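Local coordinates for microcin B17-processing protein McbB (Escherichia coli str. K-12 substr. MG1655, PDB 6GRH) that is required to process the inactive microcin B17 precursor McbA into the active antibiotic peptide, at residues Pro186-Pro191 / Asn265-Val270; Val284-Trp287 / Ser291-Glu294. All blocks are in the same frame, centred on the assembly; numbering follows the deposited sequence. Where two conformers were deposited one is given.

Contact 1 of 2, residues Pro186-Pro191 / Asn265-Val270; sequences PDLGTP and NFMSSV
Met267 reaches across to Leu188 and Thr190 with the end of its side chain. Met267 was modelled in two conformers, so the distances to its SD and CE are doubtful. From CB the chain sets off beside the backbone N, with CG anti to the carbonyl carbon (chi1 -69°). It then runs straight through CB and CG towards the 186-191 loop. SD is the first atom to meet it, 4.1 Å from Leu188 CD1. The chain bends at SD, with chi3 at 57°, and the bend brings CE up to both partners. CE lies 3.6 Å from Thr190 CG2 and 4.0 Å from Leu188 CD1. Both partner side chains run at about a right angle to the methionine. The contact joins the loop 186-191, between strand 177-180 and helix 193-204, to the turn and first strand residues of 265-270, beside the mixed sheet, where strand 269-273 pairs antiparallel with 177-180. The Thr190 hydroxyl is bonded to Val183 O and Ser185 N; the CG2 methyl makes the closer approach to Met267. Tyr242 of the McbC chain packs on Leu188, and Ala33 of the same chain packs on Met267.

Contact 2 of 2, residues Val284-Trp287 / Ser291-Glu294; sequences VIHW and SCLE. With ZN (zinc ion), chain F.
His286 meets Leu293 over its imidazole face and Cys292 at its edge. The contact lies at the four-cysteine zinc site, in the C-terminal loop after strand 279-282. Cys292 binds the zinc ion together with Cys192, Cys195 and Cys290. The imidazole stands with CG anti to the carbonyl carbon of His286 (chi1 -69°), which swings the ring towards 291-294. Leu293 crosses it at about a right angle. Its CD1 methyl makes a CH-pi contact, 3.8 Å from the ring centroid and 26° off the ring normal. The methyl is displaced towards the rim rather than centred. CG and CD2 come to the ring's NE2-CD2 side. Leu293 was modelled in two conformers, so this packing, including the 3.2 Å approach of Leu293 CD2 to His286 NE2, is doubtful in detail. Cys292 approaches differently: its SG lies near the ring plane, 85° off the normal, and is a sulfur-aromatic neighbour. Adjacent residues thus touch one imidazole in two directions. The ring has a further tie, a weak hydrogen bond from NE2 to Gly189 O, and this probably helps to fix its rotation. Next along the chain, Glu294 forms salt bridges with Arg252 of the McbC chain and Lys21 of the McbD chain, so the loop also takes part in the assembly. At the site itself, Cys292 SG is 2.3 Å from the zinc ion and 4.0 Å from His286 CD2.

Contact 1 comes first along the chain and closes before contact 2 opens. Their centres are about 11 Å apart, on the same side of the chain's centre. Both belong to the region round the mixed sheet: contact 1 follows strand 177-180 and takes in the start of strand 269-273, and contact 2 follows strand 279-282, the last of the sheet within this chain. They touch through 186-191 and 284-287, where Pro191 CG lies 3.5 Å from Val284 O. The zinc ion gives a second connection. Cys192 directly follows 186-191, and Cys290 directly precedes 291-294. The metal therefore ties the start of helix 193-204 to the C-terminal tail. McbC packs against both contacts, and McbD reaches 291-294.

Contact 1 of 2, residues Pro186-Pro191 / Asn265-Val270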
loop_
_atom_site.group_PDB
_atom_site.type_symbol
_atom_site.label_atom_id
_atom_site.label_comp_id
_atom_site.label_asym_id
_atom_site.label_seq_id
_atom_site.Cartn_x
_atom_site.Cartn_y
_atom_site.Cartn_z
ATOM N N PRO B 186 13.197 -15.077 -17.573
ATOM C CA PRO B 186 12.777 -14.508 -18.841
ATOM C C PRO B 186 11.642 -15.276 -19.505
ATOM O O PRO B 186 10.729 -14.647 -20.046
ATOM C CB PRO B 186 14.053 -14.539 -19.678
ATOM C CG PRO B 186 15.153 -14.461 -18.668
ATOM C CD PRO B 186 14.661 -15.157 -17.461
ATOM N N ASP B 187 11.674 -16.602 -19.465
ATOM C CA ASP B 187 10.594 -17.423 -20.003
ATOM C C ASP B 187 9.232 -17.037 -19.400
ATOM O O ASP B 187 8.262 -16.948 -20.129
ATOM C CB ASP B 187 10.819 -18.913 -19.728
ATOM C CG ASP B 187 11.850 -19.552 -20.652
ATOM O OD1 ASP B 187 12.207 -18.954 -21.689
ATOM O OD2 ASP B 187 12.283 -20.697 -20.322
ATOM N N LEU B 188 9.177 -16.814 -18.092
ATOM C CA LEU B 188 7.913 -16.477 -17.387
ATOM C C LEU B 188 7.533 -14.985 -17.325
ATOM O O LEU B 188 6.438 -14.646 -16.854
ATOM C CB LEU B 188 7.939 -17.068 -15.982
ATOM C CG LEU B 188 8.009 -18.593 -15.901
ATOM C CD1 LEU B 188 8.218 -19.020 -14.463
ATOM C CD2 LEU B 188 6.777 -19.301 -16.464
ATOM N N GLY B 189 8.449 -14.126 -17.758
ATOM C CA GLY B 189 8.238 -12.682 -17.865
ATOM C C GLY B 189 8.210 -11.915 -16.545
ATOM O O GLY B 189 7.580 -10.860 -16.472
ATOM N N THR B 190 8.883 -12.440 -15.513
ATOM C CA THR B 190 8.865 -11.851 -14.171
ATOM C C THR B 190 9.943 -10.757 -14.019
ATOM O O THR B 190 10.927 -10.758 -14.770
ATOM C CB THR B 190 9.094 -12.903 -13.071
ATOM O OG1 THR B 190 10.312 -13.595 -13.304
ATOM C CG2 THR B 190 7.959 -13.912 -13.026
ATOM N N PRO B 191 9.757 -9.824 -13.053
ATOM C CA PRO B 191 10.684 -8.701 -12.905
ATOM C C PRO B 191 12.074 -9.092 -12.469
ATOM O O PRO B 191 12.239 -9.954 -11.635
ATOM C CB PRO B 191 10.030 -7.825 -11.822
ATOM C CG PRO B 191 8.588 -8.179 -11.861
ATOM C CD PRO B 191 8.589 -9.660 -12.164
ATOM N N ASN B 265 2.238 -15.800 -4.144
ATOM C CA ASN B 265 3.475 -15.274 -3.569
ATOM C C ASN B 265 4.673 -16.215 -3.646
ATOM O O ASN B 265 5.690 -15.940 -3.014
ATOM C CB ASN B 265 3.222 -14.873 -2.106
ATOM C CG ASN B 265 2.789 -16.050 -1.244
ATOM O OD1 ASN B 265 1.730 -16.017 -0.598
ATOM N ND2 ASN B 265 3.586 -17.102 -1.254
ATOM N N PHE B 266 4.561 -17.305 -4.411
ATOM C CA PHE B 266 5.634 -18.313 -4.524
ATOM C C PHE B 266 6.917 -17.771 -5.182
ATOM O O PHE B 266 8.021 -18.087 -4.760
ATOM C CB PHE B 266 5.094 -19.497 -5.334
ATOM C CG PHE B 266 6.069 -20.616 -5.532
ATOM C CD1 PHE B 266 6.609 -21.282 -4.448
ATOM C CD2 PHE B 266 6.436 -21.009 -6.812
ATOM C CE1 PHE B 266 7.491 -22.337 -4.629
ATOM C CE2 PHE B 266 7.329 -22.072 -6.998
ATOM C CZ PHE B 266 7.859 -22.719 -5.900
ATOM N N MET B 267 6.787 -16.937 -6.195
ATOM C CA MET B 267 7.986 -16.394 -6.832
ATOM C C MET B 267 8.375 -14.999 -6.369
ATOM O O MET B 267 9.255 -14.378 -6.976
ATOM C CB MET B 267 7.822 -16.440 -8.334
ATOM C CG MET B 267 7.829 -17.873 -8.830
ATOM S SD MET B 267 7.588 -17.924 -10.603
ATOM C CE MET B 267 8.928 -16.903 -11.202
ATOM N N SER B 268 7.733 -14.504 -5.306
ATOM C CA SER B 268 7.956 -13.132 -4.867
ATOM C C SER B 268 9.237 -12.901 -4.051
ATOM O O SER B 268 9.856 -13.833 -3.532
ATOM C CB SER B 268 6.748 -12.661 -4.041
ATOM O OG SER B 268 5.604 -12.742 -4.842
ATOM N N SER B 269 9.588 -11.625 -3.906
ATOM C CA SER B 269 10.743 -11.215 -3.130
ATOM C C SER B 269 10.524 -11.525 -1.639
ATOM O O SER B 269 9.399 -11.558 -1.173
ATOM C CB SER B 269 11.010 -9.715 -3.312
ATOM O OG SER B 269 10.026 -8.958 -2.617
ATOM N N VAL B 270 11.628 -11.705 -0.916
ATOM C CA VAL B 270 11.640 -11.939 0.514
ATOM C C VAL B 270 12.684 -10.988 1.080
ATOM O O VAL B 270 13.825 -11.021 0.649
ATOM C CB VAL B 270 12.057 -13.389 0.855
ATOM C CG1 VAL B 270 12.107 -13.586 2.382
ATOM C CG2 VAL B 270 11.115 -14.381 0.190
#

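Contact 2 of 2, residues Val284-Trp287 / Ser291-Glu294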
loop_
_atom_site.group_PDB
_atom_site.type_symbol
_atom_site.label_atom_id
_atom_site.label_comp_id
_atom_site.label_asym_id
_atom_site.label_seq_id
_atom_site.Cartn_x
_atom_site.Cartn_y
_atom_site.Cartn_z
ATOM N N VAL B 284 6.900 -7.439 -6.521
ATOM C CA VAL B 284 7.184 -6.096 -7.056
ATOM C C VAL B 284 6.689 -6.011 -8.495
ATOM O O VAL B 284 6.671 -6.997 -9.196
ATOM C CB VAL B 284 8.675 -5.697 -6.946
ATOM C CG1 VAL B 284 9.218 -6.051 -5.560
ATOM C CG2 VAL B 284 9.508 -6.310 -8.045
ATOM N N ILE B 285 6.332 -4.819 -8.923
ATOM C CA ILE B 285 5.986 -4.554 -10.315
ATOM C C ILE B 285 7.253 -4.361 -11.163
ATOM O O ILE B 285 8.340 -4.113 -10.641
ATOM C CB ILE B 285 5.039 -3.335 -10.461
ATOM C CG1 ILE B 285 5.695 -2.029 -10.017
ATOM C CG2 ILE B 285 3.757 -3.554 -9.651
ATOM C CD1 ILE B 285 4.904 -0.796 -10.362
ATOM N N HIS B 286 7.101 -4.519 -12.467
ATOM C CA HIS B 286 8.161 -4.129 -13.417
ATOM C C HIS B 286 8.395 -2.626 -13.297
ATOM O O HIS B 286 7.445 -1.850 -13.198
ATOM C CB HIS B 286 7.753 -4.450 -14.850
ATOM C CG HIS B 286 7.697 -5.907 -15.152
ATOM N ND1 HIS B 286 6.564 -6.665 -14.959
ATOM C CD2 HIS B 286 8.637 -6.748 -15.646
ATOM C CE1 HIS B 286 6.815 -7.916 -15.315
ATOM N NE2 HIS B 286 8.062 -7.989 -15.745
ATOM N N TRP B 287 9.651 -2.223 -13.219
ATOM C CA TRP B 287 9.962 -0.812 -13.127
ATOM C C TRP B 287 9.767 -0.198 -14.520
ATOM O O TRP B 287 10.193 -0.768 -15.537
ATOM C CB TRP B 287 11.370 -0.618 -12.623
ATOM C CG TRP B 287 11.811 0.785 -12.539
ATOM C CD1 TRP B 287 11.114 1.844 -12.059
ATOM C CD2 TRP B 287 13.104 1.273 -12.885
ATOM N NE1 TRP B 287 11.891 2.965 -12.081
ATOM C CE2 TRP B 287 13.126 2.637 -12.580
ATOM C CE3 TRP B 287 14.257 0.671 -13.408
ATOM C CZ2 TRP B 287 14.255 3.434 -12.792
ATOM C CZ3 TRP B 287 15.385 1.460 -13.626
ATOM C CH2 TRP B 287 15.373 2.830 -13.312
ATOM N N SER B 291 14.399 -2.272 -18.930
ATOM C CA SER B 291 14.248 -2.934 -20.232
ATOM C C SER B 291 14.179 -4.476 -20.165
ATOM O O SER B 291 14.194 -5.117 -21.221
ATOM C CB SER B 291 15.437 -2.530 -21.084
ATOM O OG SER B 291 16.603 -2.897 -20.351
ATOM N N CYS B 292 14.048 -5.071 -18.973
ATOM C CA CYS B 292 14.010 -6.545 -18.879
ATOM C C CYS B 292 12.881 -7.182 -19.703
ATOM O O CYS B 292 13.060 -8.211 -20.328
ATOM C CB CYS B 292 13.977 -7.056 -17.432
ATOM S SG CYS B 292 12.595 -6.529 -16.392
ATOM N N LEU B 293 11.724 -6.526 -19.716
ATOM C CA LEU B 293 10.561 -6.967 -20.487
ATOM C C LEU B 293 10.772 -6.989 -21.992
ATOM O O LEU B 293 10.131 -7.765 -22.700
ATOM C CB LEU B 293 9.401 -6.008 -20.232
ATOM C CG LEU B 293 8.732 -6.247 -18.902
ATOM C CD1 LEU B 293 7.698 -5.172 -18.668
ATOM C CD2 LEU B 293 8.130 -7.641 -18.910
ATOM N N GLU B 294 11.628 -6.091 -22.464
ATOM C CA GLU B 294 11.858 -5.911 -23.890
ATOM C C GLU B 294 12.882 -6.907 -24.436
ATOM O O GLU B 294 12.941 -7.095 -25.636
ATOM C CB GLU B 294 12.310 -4.483 -24.170
ATOM C CG GLU B 294 11.340 -3.456 -23.602
ATOM C CD GLU B 294 11.671 -2.013 -23.971
ATOM O OE1 GLU B 294 12.870 -1.663 -24.150
ATOM O OE2 GLU B 294 10.691 -1.221 -24.098
HETATM ZN ZN ZN F . 13.595 -5.247 -14.742
#